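Local coordinates for protein uncharacterized ACR, COG1565 superfamily (Burkholderia thailandensis, PDB 4F3N) that has a methyltransferase fold and probably transfers methyl groups from S-adenosyl-L-methionine, perhaps to protein arginines, though its function is not established, at residues A[56-61]-A[330-335]; A[64-69]-A[243-248]; A[73-78]-A[232-237]; A[223-228]-A[272-277]; A[314-319]-A[337-342]. All coordinates share one frame; numbering follows the deposited sequence. Where two conformers were deposited one is given.

Contact 1: A[56-61]-A[330-335]; sequences AQSEAL and VYPGLQ
The polar part of this contact is a single hydrogen bond: the hydroxyl OG of S58 donates to the carbonyl O of P332 at 2.7 Å. The hydroxyl meets the oxygen from one flank, at a C=O...donor angle of 129° and tilted 25° out of the carbonyl plane. The torsion that sets OG opposite the backbone nitrogen of S58 (chi1 -176°) sends it off the helix toward the loop, where it also lies at the edge of the Y331 ring. CA of S58 adds a C-H...O contact to the same P332 O at 3.3 Å. Residues 331-334 form a type II beta turn, with P332 and G333 at its corners, and this turn is set against one side of helix 52-71. The apolar contacts flank the bond. One methyl of L61, CD2, lies 3.9 Å from CB of P332 and also touches the backbone of G333; CD1 of L334 reaches CB of S58, also at 3.9 Å. Y81 and V85 of helix 78-87 touch the P332 ring as well.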
# COMPACT_ATOMS: atom_id res chain seq x y z
N ALA A 56 13.33 1.92 -24.93
CA ALA A 56 13.27 0.60 -25.56
C ALA A 56 12.52 -0.39 -24.67
O ALA A 56 11.73 -1.23 -25.16
CB ALA A 56 14.69 0.08 -25.82
N GLN A 57 12.81 -0.33 -23.38
CA GLN A 57 12.12 -1.15 -22.40
C GLN A 57 10.60 -0.89 -22.37
O GLN A 57 9.77 -1.82 -22.44
CB GLN A 57 12.67 -0.90 -21.00
CG GLN A 57 11.82 -1.53 -19.90
CD GLN A 57 12.30 -1.20 -18.51
OE1 GLN A 57 11.67 -0.40 -17.77
NE2 GLN A 57 13.37 -1.87 -18.10
N SER A 58 10.25 0.39 -22.28
CA SER A 58 8.83 0.77 -22.25
C SER A 58 8.14 0.36 -23.55
O SER A 58 7.02 -0.13 -23.54
CB SER A 58 8.70 2.29 -22.04
OG SER A 58 7.36 2.69 -21.91
N GLU A 59 8.81 0.58 -24.69
CA GLU A 59 8.21 0.17 -25.98
C GLU A 59 7.99 -1.35 -26.08
O GLU A 59 6.94 -1.78 -26.61
CB GLU A 59 9.04 0.72 -27.14
CG GLU A 59 8.96 2.23 -27.18
CD GLU A 59 9.91 2.88 -28.19
OE1 GLU A 59 11.02 2.34 -28.43
OE2 GLU A 59 9.57 3.95 -28.75
N ALA A 60 8.92 -2.16 -25.55
CA ALA A 60 8.78 -3.62 -25.59
C ALA A 60 7.58 -4.01 -24.72
O ALA A 60 6.73 -4.85 -25.12
CB ALA A 60 10.06 -4.32 -25.13
N LEU A 61 7.51 -3.39 -23.54
CA LEU A 61 6.42 -3.70 -22.62
C LEU A 61 5.11 -3.34 -23.27
O LEU A 61 4.18 -4.14 -23.24
CB LEU A 61 6.58 -2.98 -21.29
CG LEU A 61 5.43 -3.13 -20.31
CD1 LEU A 61 5.27 -4.59 -19.89
CD2 LEU A 61 5.77 -2.21 -19.12
N VAL A 330 0.80 6.60 -20.14
CA VAL A 330 2.15 7.24 -20.28
C VAL A 330 3.27 6.22 -19.96
O VAL A 330 3.25 5.55 -18.91
CB VAL A 330 2.26 8.49 -19.38
CG1 VAL A 330 3.73 8.95 -19.24
CG2 VAL A 330 1.35 9.61 -19.91
N TYR A 331 4.23 6.12 -20.86
CA TYR A 331 5.43 5.29 -20.72
C TYR A 331 5.26 4.07 -19.82
O TYR A 331 5.77 4.05 -18.70
CB TYR A 331 6.62 6.16 -20.27
CG TYR A 331 7.00 7.18 -21.30
CD1 TYR A 331 7.41 6.78 -22.58
CD2 TYR A 331 6.90 8.54 -21.04
CE1 TYR A 331 7.72 7.72 -23.55
CE2 TYR A 331 7.22 9.48 -22.00
CZ TYR A 331 7.60 9.07 -23.26
OH TYR A 331 7.95 10.01 -24.21
N PRO A 332 4.51 3.06 -20.30
CA PRO A 332 4.38 1.81 -19.55
C PRO A 332 5.73 1.30 -19.02
O PRO A 332 6.70 1.19 -19.77
CB PRO A 332 3.79 0.83 -20.57
CG PRO A 332 3.00 1.69 -21.47
CD PRO A 332 3.80 2.99 -21.59
N GLY A 333 5.77 0.98 -17.75
CA GLY A 333 6.99 0.45 -17.13
C GLY A 333 7.85 1.53 -16.51
O GLY A 333 8.79 1.20 -15.76
N LEU A 334 7.61 2.80 -16.83
CA LEU A 334 8.47 3.90 -16.34
C LEU A 334 7.77 4.82 -15.36
O LEU A 334 8.36 5.80 -14.89
CB LEU A 334 9.03 4.72 -17.50
CG LEU A 334 9.75 3.94 -18.60
CD1 LEU A 334 10.28 4.92 -19.66
CD2 LEU A 334 10.89 3.10 -18.03
N GLN A 335 6.50 4.54 -15.04
CA GLN A 335 5.80 5.30 -14.05
C GLN A 335 5.02 4.37 -13.11
O GLN A 335 4.70 3.22 -13.47
CB GLN A 335 4.86 6.33 -14.71
CG GLN A 335 3.71 5.72 -15.51
CD GLN A 335 2.65 6.74 -15.88
OE1 GLN A 335 2.89 7.97 -15.90
NE2 GLN A 335 1.44 6.26 -16.21

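Contact 2: A[64-69]-A[243-248]; sequences SLRAEI and GAFVFA
F245 pushes the far end of its ring against one side of helix 52-71, where L65, R66 and I69 receive it. The three meet the ring differently. CD1 of I69 lies in the ring plane, at the edge, 3.9 Å from CE1 of F245. L65 brings not its methyls but CB, 3.8 Å from CZ of F245, on an oblique line. R66 uses the aliphatic part of its chain: CG approaches CE1 of F245 to 3.9 Å, also obliquely, and the arginine chain runs at about a right angle to the phenylalanine. A bend at chi3 (-66°) then turns the guanidinium away from the line of the chain, leaving its plane 36° from that of the ring. At the bend, CD of R66 lies 3.2 Å from the carbonyl O of G243. No hydrogen bond links the two segments, and the contact is one of side-chain packing. Y81 of helix 78-87 meets the F245 ring edge-to-face, while L65 and I69 also touch I76. The axes of segments 64-69 and 245-248 approach to 11.1 Å at an angle of 42°, the arrangement of a helix packed on a face of an antiparallel sheet.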
# COMPACT_ATOMS: atom_id res chain seq x y z
N SER A 64 4.07 -5.76 -26.01
CA SER A 64 3.57 -6.99 -25.44
C SER A 64 2.13 -6.83 -24.97
O SER A 64 1.31 -7.73 -25.14
CB SER A 64 4.49 -7.51 -24.31
OG SER A 64 4.28 -6.77 -23.11
N LEU A 65 1.81 -5.68 -24.39
CA LEU A 65 0.44 -5.43 -23.98
C LEU A 65 -0.52 -5.22 -25.14
O LEU A 65 -1.64 -5.70 -25.11
CB LEU A 65 0.36 -4.19 -23.05
CG LEU A 65 0.48 -4.56 -21.59
CD1 LEU A 65 0.81 -3.34 -20.75
CD2 LEU A 65 -0.73 -5.37 -21.11
N ARG A 66 -0.10 -4.51 -26.18
CA ARG A 66 -0.93 -4.37 -27.37
C ARG A 66 -1.22 -5.75 -28.02
O ARG A 66 -2.34 -6.05 -28.43
CB ARG A 66 -0.26 -3.47 -28.39
CG ARG A 66 -0.29 -1.99 -28.05
CD ARG A 66 -0.06 -1.15 -29.31
NE ARG A 66 1.29 -1.38 -29.78
CZ ARG A 66 2.38 -0.77 -29.31
NH1 ARG A 66 2.29 0.20 -28.40
NH2 ARG A 66 3.56 -1.11 -29.79
N ALA A 67 -0.20 -6.59 -28.03
CA ALA A 67 -0.38 -7.93 -28.59
C ALA A 67 -1.35 -8.77 -27.76
O ALA A 67 -2.18 -9.49 -28.29
CB ALA A 67 0.98 -8.63 -28.71
N GLU A 68 -1.25 -8.68 -26.44
CA GLU A 68 -2.16 -9.36 -25.58
C GLU A 68 -3.59 -8.89 -25.75
O GLU A 68 -4.52 -9.71 -25.85
CB GLU A 68 -1.77 -9.19 -24.12
CG GLU A 68 -2.71 -10.00 -23.25
CD GLU A 68 -2.23 -10.21 -21.85
OE1 GLU A 68 -1.01 -10.16 -21.61
OE2 GLU A 68 -3.13 -10.46 -21.01
N ILE A 69 -3.77 -7.57 -25.81
CA ILE A 69 -5.10 -7.01 -26.02
C ILE A 69 -5.72 -7.47 -27.34
O ILE A 69 -6.88 -7.90 -27.37
CB ILE A 69 -5.09 -5.47 -25.95
CG1 ILE A 69 -4.82 -5.01 -24.51
CG2 ILE A 69 -6.44 -4.90 -26.44
CD1 ILE A 69 -4.56 -3.52 -24.41
N GLY A 243 -3.02 2.60 -32.80
CA GLY A 243 -2.24 1.76 -31.93
C GLY A 243 -2.05 2.29 -30.51
O GLY A 243 -1.25 1.75 -29.75
N ALA A 244 -2.79 3.32 -30.11
CA ALA A 244 -2.63 3.87 -28.76
C ALA A 244 -3.55 3.15 -27.80
O ALA A 244 -4.64 2.73 -28.18
CB ALA A 244 -2.95 5.35 -28.72
N PHE A 245 -3.12 3.05 -26.54
CA PHE A 245 -4.01 2.50 -25.51
C PHE A 245 -5.15 3.52 -25.34
O PHE A 245 -4.90 4.73 -25.35
CB PHE A 245 -3.32 2.30 -24.18
CG PHE A 245 -2.22 1.25 -24.23
CD1 PHE A 245 -2.53 -0.07 -24.44
CD2 PHE A 245 -0.90 1.61 -24.08
CE1 PHE A 245 -1.54 -1.05 -24.49
CE2 PHE A 245 0.12 0.65 -24.14
CZ PHE A 245 -0.20 -0.69 -24.37
N VAL A 246 -6.36 3.01 -25.13
CA VAL A 246 -7.55 3.84 -24.85
C VAL A 246 -8.37 3.14 -23.79
O VAL A 246 -8.39 1.91 -23.77
CB VAL A 246 -8.40 4.04 -26.13
CG1 VAL A 246 -9.04 2.75 -26.63
CG2 VAL A 246 -9.47 5.09 -25.89
N PHE A 247 -9.00 3.88 -22.87
CA PHE A 247 -10.01 3.24 -22.02
C PHE A 247 -11.23 2.89 -22.87
O PHE A 247 -11.54 3.60 -23.83
CB PHE A 247 -10.48 4.18 -20.90
CG PHE A 247 -9.45 4.45 -19.84
CD1 PHE A 247 -9.02 3.43 -18.99
CD2 PHE A 247 -8.98 5.72 -19.66
CE1 PHE A 247 -8.10 3.71 -17.99
CE2 PHE A 247 -8.09 6.01 -18.65
CZ PHE A 247 -7.65 5.00 -17.83
N ALA A 248 -11.92 1.82 -22.50
CA ALA A 248 -13.10 1.39 -23.22
C ALA A 248 -14.02 0.75 -22.26
O ALA A 248 -13.59 -0.10 -21.48
CB ALA A 248 -12.75 0.41 -24.33

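Contact 3: A[73-78]-A[232-237]; sequences GGWIPF and WCERGV
A water held by three groups ties F78 to E234 and R235. It accepts from the backbone N of F78 at 2.9 Å and donates to OE2 of E234 at 2.6 Å and to the carbonyl O of R235 at 2.8 Å. Because P77 is the N-cap residue of helix 78-87, the water serves an N-H of the helix's first turn, and the helix start may help to stabilise the negative charge of E234. OE2 has a second partner, the salt bridge from R223. Further along the strand, the backbones of I76 and V237 exchange two hydrogen bonds: V237 N to I76 O is 2.8 Å, nearly along the C=O axis, and I76 N to V237 O is 3.0 Å. The indole of W75 lies across G236, with CZ2 3.5 Å from G236 CA. V237 N sits above one indole face, offset toward the rim, and CG of E234 meets the indole edge in its plane; the carboxylate plane stands 82° to the ring. NE1 of W75 is bonded elsewhere, to A248 O. On the other side of the strand, CD2 of F78 touches CG2 of V237 at 3.8 Å, with the methyl at the ring edge. A short, weakly bonded stretch thus pairs antiparallel, through I76 and V237, with the long strand 231-239 of a five-stranded sheet and leads directly into helix 78-87.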
# COMPACT_ATOMS: atom_id res chain seq x y z
N GLY A 73 -9.30 -10.25 -28.16
CA GLY A 73 -10.49 -9.72 -28.83
C GLY A 73 -10.66 -8.21 -28.74
O GLY A 73 -11.71 -7.66 -29.15
N GLY A 74 -9.61 -7.53 -28.26
CA GLY A 74 -9.54 -6.08 -28.31
C GLY A 74 -9.74 -5.38 -26.99
O GLY A 74 -9.78 -4.17 -26.95
N TRP A 75 -9.84 -6.14 -25.90
CA TRP A 75 -10.14 -5.55 -24.58
C TRP A 75 -9.64 -6.40 -23.45
O TRP A 75 -9.85 -7.64 -23.44
CB TRP A 75 -11.64 -5.38 -24.45
CG TRP A 75 -12.19 -4.62 -23.26
CD1 TRP A 75 -12.60 -3.31 -23.22
CD2 TRP A 75 -12.46 -5.16 -21.91
NE1 TRP A 75 -13.04 -2.97 -21.96
CE2 TRP A 75 -13.00 -4.05 -21.13
CE3 TRP A 75 -12.30 -6.40 -21.29
CZ2 TRP A 75 -13.35 -4.19 -19.81
CZ3 TRP A 75 -12.69 -6.54 -19.96
CH2 TRP A 75 -13.21 -5.46 -19.24
N ILE A 76 -9.01 -5.75 -22.47
CA ILE A 76 -8.64 -6.40 -21.22
C ILE A 76 -9.07 -5.53 -20.03
O ILE A 76 -9.18 -4.29 -20.14
CB ILE A 76 -7.13 -6.66 -21.13
CG1 ILE A 76 -6.32 -5.35 -21.20
CG2 ILE A 76 -6.73 -7.59 -22.25
CD1 ILE A 76 -4.83 -5.51 -20.90
N PRO A 77 -9.34 -6.18 -18.89
CA PRO A 77 -9.65 -5.33 -17.73
C PRO A 77 -8.45 -4.45 -17.31
O PRO A 77 -7.30 -4.79 -17.60
CB PRO A 77 -10.05 -6.33 -16.65
CG PRO A 77 -9.51 -7.63 -17.08
CD PRO A 77 -9.31 -7.62 -18.56
N PHE A 78 -8.71 -3.34 -16.63
CA PHE A 78 -7.63 -2.46 -16.22
C PHE A 78 -6.68 -3.15 -15.24
O PHE A 78 -5.46 -2.88 -15.23
CB PHE A 78 -8.16 -1.17 -15.61
CG PHE A 78 -7.09 -0.17 -15.37
CD1 PHE A 78 -6.63 0.07 -14.09
CD2 PHE A 78 -6.46 0.50 -16.44
CE1 PHE A 78 -5.61 0.97 -13.86
CE2 PHE A 78 -5.41 1.36 -16.20
CZ PHE A 78 -4.99 1.58 -14.91
N TRP A 232 -23.96 0.36 -14.18
CA TRP A 232 -22.49 0.22 -14.06
C TRP A 232 -21.94 -0.69 -15.10
O TRP A 232 -22.58 -1.64 -15.50
CB TRP A 232 -22.12 -0.30 -12.70
CG TRP A 232 -22.33 0.70 -11.61
CD1 TRP A 232 -23.42 0.82 -10.76
CD2 TRP A 232 -21.41 1.77 -11.23
NE1 TRP A 232 -23.24 1.86 -9.88
CE2 TRP A 232 -22.05 2.48 -10.11
CE3 TRP A 232 -20.17 2.21 -11.69
CZ2 TRP A 232 -21.45 3.56 -9.49
CZ3 TRP A 232 -19.58 3.30 -11.05
CH2 TRP A 232 -20.20 3.96 -9.99
N CYS A 233 -20.74 -0.37 -15.58
CA CYS A 233 -20.01 -1.28 -16.44
C CYS A 233 -18.54 -1.23 -16.11
O CYS A 233 -18.12 -0.44 -15.27
CB CYS A 233 -20.21 -0.92 -17.87
SG CYS A 233 -19.52 0.66 -18.28
N GLU A 234 -17.77 -2.06 -16.79
CA GLU A 234 -16.33 -2.10 -16.53
C GLU A 234 -15.59 -1.25 -17.55
O GLU A 234 -15.84 -1.34 -18.75
CB GLU A 234 -15.82 -3.54 -16.54
CG GLU A 234 -14.33 -3.60 -16.18
CD GLU A 234 -13.85 -4.91 -15.62
OE1 GLU A 234 -14.55 -5.95 -15.74
OE2 GLU A 234 -12.74 -4.87 -15.03
N ARG A 235 -14.66 -0.43 -17.03
CA ARG A 235 -13.75 0.32 -17.82
C ARG A 235 -12.43 -0.46 -17.94
O ARG A 235 -11.71 -0.63 -16.97
CB ARG A 235 -13.52 1.69 -17.20
CG ARG A 235 -12.56 2.53 -18.02
CD ARG A 235 -12.67 4.00 -17.74
NE ARG A 235 -13.93 4.54 -18.23
CZ ARG A 235 -14.27 5.83 -18.28
NH1 ARG A 235 -13.46 6.80 -17.88
NH2 ARG A 235 -15.47 6.13 -18.74
N GLY A 236 -12.14 -0.91 -19.16
CA GLY A 236 -10.91 -1.64 -19.45
C GLY A 236 -10.08 -0.92 -20.46
O GLY A 236 -10.18 0.31 -20.64
N VAL A 237 -9.17 -1.66 -21.06
CA VAL A 237 -8.20 -1.11 -21.98
C VAL A 237 -8.32 -1.76 -23.35
O VAL A 237 -8.35 -3.00 -23.46
CB VAL A 237 -6.78 -1.28 -21.43
CG1 VAL A 237 -5.80 -0.55 -22.36
CG2 VAL A 237 -6.65 -0.68 -20.03
O HOH W 1 -11.19 -2.78 -15.28

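Contact 4: A[223-228]-A[272-277]; sequences RLVAKQ and TETHDA
Strands 223-228 and 271-274 pair antiparallel at one side of the five-stranded antiparallel sheet, and the second strand leads at once into helix 276-288, with H275 as its N-cap residue. R223 with T274 and V225 with T272 are hydrogen-bonded pairs; L224 with E273, between them, is a non-hydrogen-bonded pair. The shortest of the four backbone bonds is V225 N to T272 O at 2.8 Å, and its return bond, T272 N to V225 O, is 3.0 Å. At the other end, R223 N to T274 O is longer, 3.1 Å, and more bent, with an angle of 143° at the hydrogen. One face carries R223, V225, T272 and T274. There V225 and T272 lie side by side and point the same way, while T274 crosses V225 at about a right angle, its CG2 4.0 Å from V225 CG1. The other face carries L224 and E273, whose chains also run alongside each other; CD2 of L224 touches CG of E273 at 3.7 Å. A bend at chi2 (79°) turns the E273 carboxylate off that line, and its oxygens are bonded by Y306 OH and by the backbone N of T315 and of L316. D276 forms a salt bridge with R260. Closest among the side chains are the two methyls V225 CG2 and T272 CG2, 3.5 Å apart.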
# COMPACT_ATOMS: atom_id res chain seq x y z
N ARG A 223 -9.57 -2.73 -10.63
CA ARG A 223 -10.40 -2.65 -11.82
C ARG A 223 -11.07 -1.27 -11.80
O ARG A 223 -11.22 -0.66 -10.75
CB ARG A 223 -11.39 -3.82 -11.86
CG ARG A 223 -10.70 -5.12 -12.26
CD ARG A 223 -11.53 -6.39 -12.02
NE ARG A 223 -12.23 -6.82 -13.21
CZ ARG A 223 -11.97 -7.94 -13.91
NH1 ARG A 223 -11.00 -8.78 -13.56
NH2 ARG A 223 -12.69 -8.23 -14.98
N LEU A 224 -11.43 -0.77 -12.96
CA LEU A 224 -12.14 0.48 -13.06
C LEU A 224 -13.59 0.22 -13.44
O LEU A 224 -13.90 -0.66 -14.26
CB LEU A 224 -11.47 1.37 -14.09
CG LEU A 224 -10.00 1.72 -13.79
CD1 LEU A 224 -9.33 2.52 -14.90
CD2 LEU A 224 -9.92 2.52 -12.49
N VAL A 225 -14.48 1.00 -12.86
CA VAL A 225 -15.89 0.83 -13.15
C VAL A 225 -16.48 2.19 -13.46
O VAL A 225 -16.05 3.20 -12.88
CB VAL A 225 -16.62 0.15 -11.99
CG1 VAL A 225 -16.09 -1.27 -11.79
CG2 VAL A 225 -16.55 0.96 -10.66
N ALA A 226 -17.43 2.23 -14.39
CA ALA A 226 -17.99 3.50 -14.85
C ALA A 226 -19.50 3.40 -14.85
O ALA A 226 -20.07 2.40 -15.29
CB ALA A 226 -17.50 3.82 -16.27
N LYS A 227 -20.14 4.47 -14.41
CA LYS A 227 -21.61 4.53 -14.34
C LYS A 227 -22.16 5.07 -15.63
O LYS A 227 -21.99 6.25 -15.94
CB LYS A 227 -22.06 5.43 -13.20
CG LYS A 227 -23.59 5.50 -13.05
CD LYS A 227 -24.17 4.21 -12.50
CE LYS A 227 -25.70 4.25 -12.37
NZ LYS A 227 -26.16 5.37 -11.51
N GLN A 228 -22.81 4.19 -16.39
CA GLN A 228 -23.53 4.53 -17.61
C GLN A 228 -25.01 4.67 -17.29
O GLN A 228 -25.48 4.21 -16.21
CB GLN A 228 -23.36 3.44 -18.68
CG GLN A 228 -21.99 3.38 -19.33
CD GLN A 228 -21.90 2.38 -20.46
OE1 GLN A 228 -22.66 1.40 -20.52
NE2 GLN A 228 -20.97 2.61 -21.38
N THR A 272 -14.65 5.07 -11.06
CA THR A 272 -13.98 4.78 -9.80
C THR A 272 -13.33 3.40 -9.85
O THR A 272 -13.37 2.71 -10.88
CB THR A 272 -14.95 4.93 -8.61
OG1 THR A 272 -14.19 5.02 -7.39
CG2 THR A 272 -16.00 3.75 -8.57
N GLU A 273 -12.72 3.01 -8.75
CA GLU A 273 -11.92 1.78 -8.69
C GLU A 273 -12.58 0.80 -7.78
O GLU A 273 -13.18 1.21 -6.77
CB GLU A 273 -10.53 2.06 -8.10
CG GLU A 273 -9.70 3.08 -8.81
CD GLU A 273 -10.11 4.49 -8.47
OE1 GLU A 273 -10.56 4.72 -7.32
OE2 GLU A 273 -10.00 5.38 -9.35
N THR A 274 -12.48 -0.48 -8.13
CA THR A 274 -12.65 -1.57 -7.20
C THR A 274 -11.29 -2.24 -6.88
O THR A 274 -10.33 -2.17 -7.66
CB THR A 274 -13.69 -2.61 -7.68
OG1 THR A 274 -13.21 -3.27 -8.86
CG2 THR A 274 -15.03 -1.91 -8.01
N HIS A 275 -11.25 -2.88 -5.71
CA HIS A 275 -10.02 -3.37 -5.07
C HIS A 275 -10.01 -4.84 -4.77
O HIS A 275 -9.60 -5.26 -3.68
CB HIS A 275 -9.75 -2.57 -3.79
CG HIS A 275 -9.86 -1.10 -3.98
ND1 HIS A 275 -11.03 -0.46 -3.88
CD2 HIS A 275 -8.91 -0.15 -4.23
CE1 HIS A 275 -10.84 0.83 -4.11
NE2 HIS A 275 -9.54 1.03 -4.33
N ASP A 276 -10.48 -5.65 -5.72
CA ASP A 276 -10.55 -7.12 -5.52
C ASP A 276 -9.18 -7.70 -5.11
O ASP A 276 -9.13 -8.58 -4.24
CB ASP A 276 -11.08 -7.87 -6.75
CG ASP A 276 -12.55 -7.56 -7.05
OD1 ASP A 276 -13.35 -7.43 -6.13
OD2 ASP A 276 -12.91 -7.49 -8.22
N ALA A 277 -8.09 -7.22 -5.71
CA ALA A 277 -6.78 -7.82 -5.45
C ALA A 277 -6.33 -7.53 -4.04
O ALA A 277 -5.78 -8.40 -3.36
CB ALA A 277 -5.72 -7.34 -6.44

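Contact 5: A[314-319]-A[337-342]; sequences GTLMCH and ITAHVE
Two imidazoles border this strand pair, H340 against T315 and H319 against T338. The H340 ring holds a water in its plane, at the edge, 2.9 Å from ND1; it donates to T315 O at 2.7 Å. T315 CB approaches the H340 ring obliquely, and Y299 meets that ring edge-to-face. The H319 ring has OG1 of T338 at its edge, in plane, 3.9 Å from CE1, the two side chains crossing at about a right angle. On the H340 side, T315 OG1 accepts from H340 N at 2.9 Å; its position between backbone N and carbonyl carbon (chi1 72°) brings it to that N-H, and Y306 OH is a further partner. M317 and T338 form a hydrogen-bonded antiparallel pair: M317 N to T338 O is 3.0 Å and T338 N to M317 O 2.9 Å. On the face of C318 and I337 the contact is apolar, L316 CD1 reaching I337 CG2 at 3.8 Å. H319 lies about 7 Å, side chain to side chain, from T113, which can bind S-adenosyl-L-homocysteine, absent from this model. Within the four-stranded mixed sheet, strand 317-319 lies between 336-342 and 324-325, while helix 78-87 packs on the pair through F78 on L316 and V85 on I337.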
# COMPACT_ATOMS: atom_id res chain seq x y z
N GLY A 314 -12.74 9.17 -9.20
CA GLY A 314 -12.06 8.17 -8.39
C GLY A 314 -10.76 8.71 -7.82
O GLY A 314 -10.62 9.93 -7.60
N THR A 315 -9.81 7.79 -7.61
CA THR A 315 -8.54 8.13 -6.98
C THR A 315 -7.30 7.70 -7.75
O THR A 315 -6.18 7.96 -7.28
CB THR A 315 -8.45 7.52 -5.57
OG1 THR A 315 -8.26 6.08 -5.66
CG2 THR A 315 -9.69 7.90 -4.77
N LEU A 316 -7.46 7.11 -8.93
CA LEU A 316 -6.28 6.64 -9.67
C LEU A 316 -5.31 7.78 -9.90
O LEU A 316 -5.73 8.88 -10.29
CB LEU A 316 -6.70 6.05 -11.02
CG LEU A 316 -5.65 5.18 -11.69
CD1 LEU A 316 -5.60 3.83 -10.97
CD2 LEU A 316 -5.96 5.00 -13.18
N MET A 317 -4.03 7.53 -9.65
CA MET A 317 -3.03 8.56 -9.87
C MET A 317 -1.74 7.90 -10.28
O MET A 317 -1.37 6.86 -9.76
CB MET A 317 -2.83 9.42 -8.63
CG MET A 317 -2.12 10.75 -8.88
SD MET A 317 -2.86 11.87 -10.11
CE MET A 317 -4.62 11.91 -9.73
N CYS A 318 -1.08 8.53 -11.25
CA CYS A 318 0.17 8.07 -11.80
C CYS A 318 1.27 9.07 -11.47
O CYS A 318 1.01 10.27 -11.31
CB CYS A 318 0.04 7.89 -13.31
SG CYS A 318 -1.40 6.90 -13.79
N HIS A 319 2.50 8.57 -11.37
CA HIS A 319 3.64 9.42 -11.07
C HIS A 319 4.73 9.10 -12.03
O HIS A 319 5.28 8.02 -11.99
CB HIS A 319 4.13 9.19 -9.64
CG HIS A 319 3.04 9.32 -8.63
ND1 HIS A 319 2.25 8.29 -8.28
CD2 HIS A 319 2.59 10.42 -7.92
CE1 HIS A 319 1.34 8.71 -7.38
NE2 HIS A 319 1.55 10.00 -7.15
N ILE A 337 1.60 3.53 -10.85
CA ILE A 337 0.16 3.68 -10.95
C ILE A 337 -0.39 3.23 -9.59
O ILE A 337 -0.07 2.12 -9.14
CB ILE A 337 -0.50 2.81 -12.05
CG1 ILE A 337 0.15 3.08 -13.45
CG2 ILE A 337 -2.01 3.09 -12.08
CD1 ILE A 337 -0.26 2.10 -14.55
N THR A 338 -1.14 4.09 -8.90
CA THR A 338 -1.67 3.71 -7.59
C THR A 338 -3.13 4.11 -7.52
O THR A 338 -3.61 4.91 -8.28
CB THR A 338 -0.94 4.40 -6.40
OG1 THR A 338 -1.07 5.82 -6.51
CG2 THR A 338 0.53 4.04 -6.37
N ALA A 339 -3.84 3.54 -6.57
CA ALA A 339 -5.18 3.98 -6.25
C ALA A 339 -5.22 4.09 -4.75
O ALA A 339 -4.49 3.40 -4.08
CB ALA A 339 -6.20 2.96 -6.69
N HIS A 340 -6.07 4.93 -4.21
CA HIS A 340 -6.26 4.98 -2.76
C HIS A 340 -6.92 3.72 -2.29
O HIS A 340 -7.49 2.96 -3.08
CB HIS A 340 -7.11 6.17 -2.40
CG HIS A 340 -6.42 7.50 -2.50
ND1 HIS A 340 -5.52 7.83 -3.50
CD2 HIS A 340 -6.53 8.62 -1.70
CE1 HIS A 340 -5.08 9.08 -3.29
NE2 HIS A 340 -5.70 9.57 -2.21
N VAL A 341 -6.84 3.44 -1.00
CA VAL A 341 -7.40 2.26 -0.43
C VAL A 341 -8.79 2.52 0.10
O VAL A 341 -9.06 3.57 0.73
CB VAL A 341 -6.45 1.76 0.70
CG1 VAL A 341 -7.06 0.62 1.47
CG2 VAL A 341 -5.11 1.41 0.09
N GLU A 342 -9.68 1.55 -0.11
CA GLU A 342 -11.06 1.65 0.37
C GLU A 342 -11.15 0.79 1.62
O GLU A 342 -11.20 -0.44 1.55
CB GLU A 342 -12.02 1.27 -0.75
CG GLU A 342 -13.46 1.65 -0.46
CD GLU A 342 -14.16 0.63 0.37
OE1 GLU A 342 -14.70 -0.31 -0.23
OE2 GLU A 342 -14.16 0.76 1.60
O HOH W 2 -3.96 7.20 -5.88

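Contacts 1 and 2 both use helix 52-71 and meet where P332 CG touches F245 CE2 at 4.1 Å. Contacts 2, 3 and 4 share the five-stranded antiparallel sheet: A248 O bonds to G236 N between contacts 2 and 3, whose centres are 11 Å apart, and the salt bridge from R223 NE to E234 OE2, 2.7 Å, links contacts 3 and 4. Contact 4 passes on to contact 5, centres 11 Å apart, through E273 OE2, which takes the N-H groups of T315 and L316. Contact 1 reaches contact 5 by Q335 packing on H319 and C318. Contact 5 alone lies near the S-adenosyl-L-homocysteine site, unoccupied in this model; the other four are away from it.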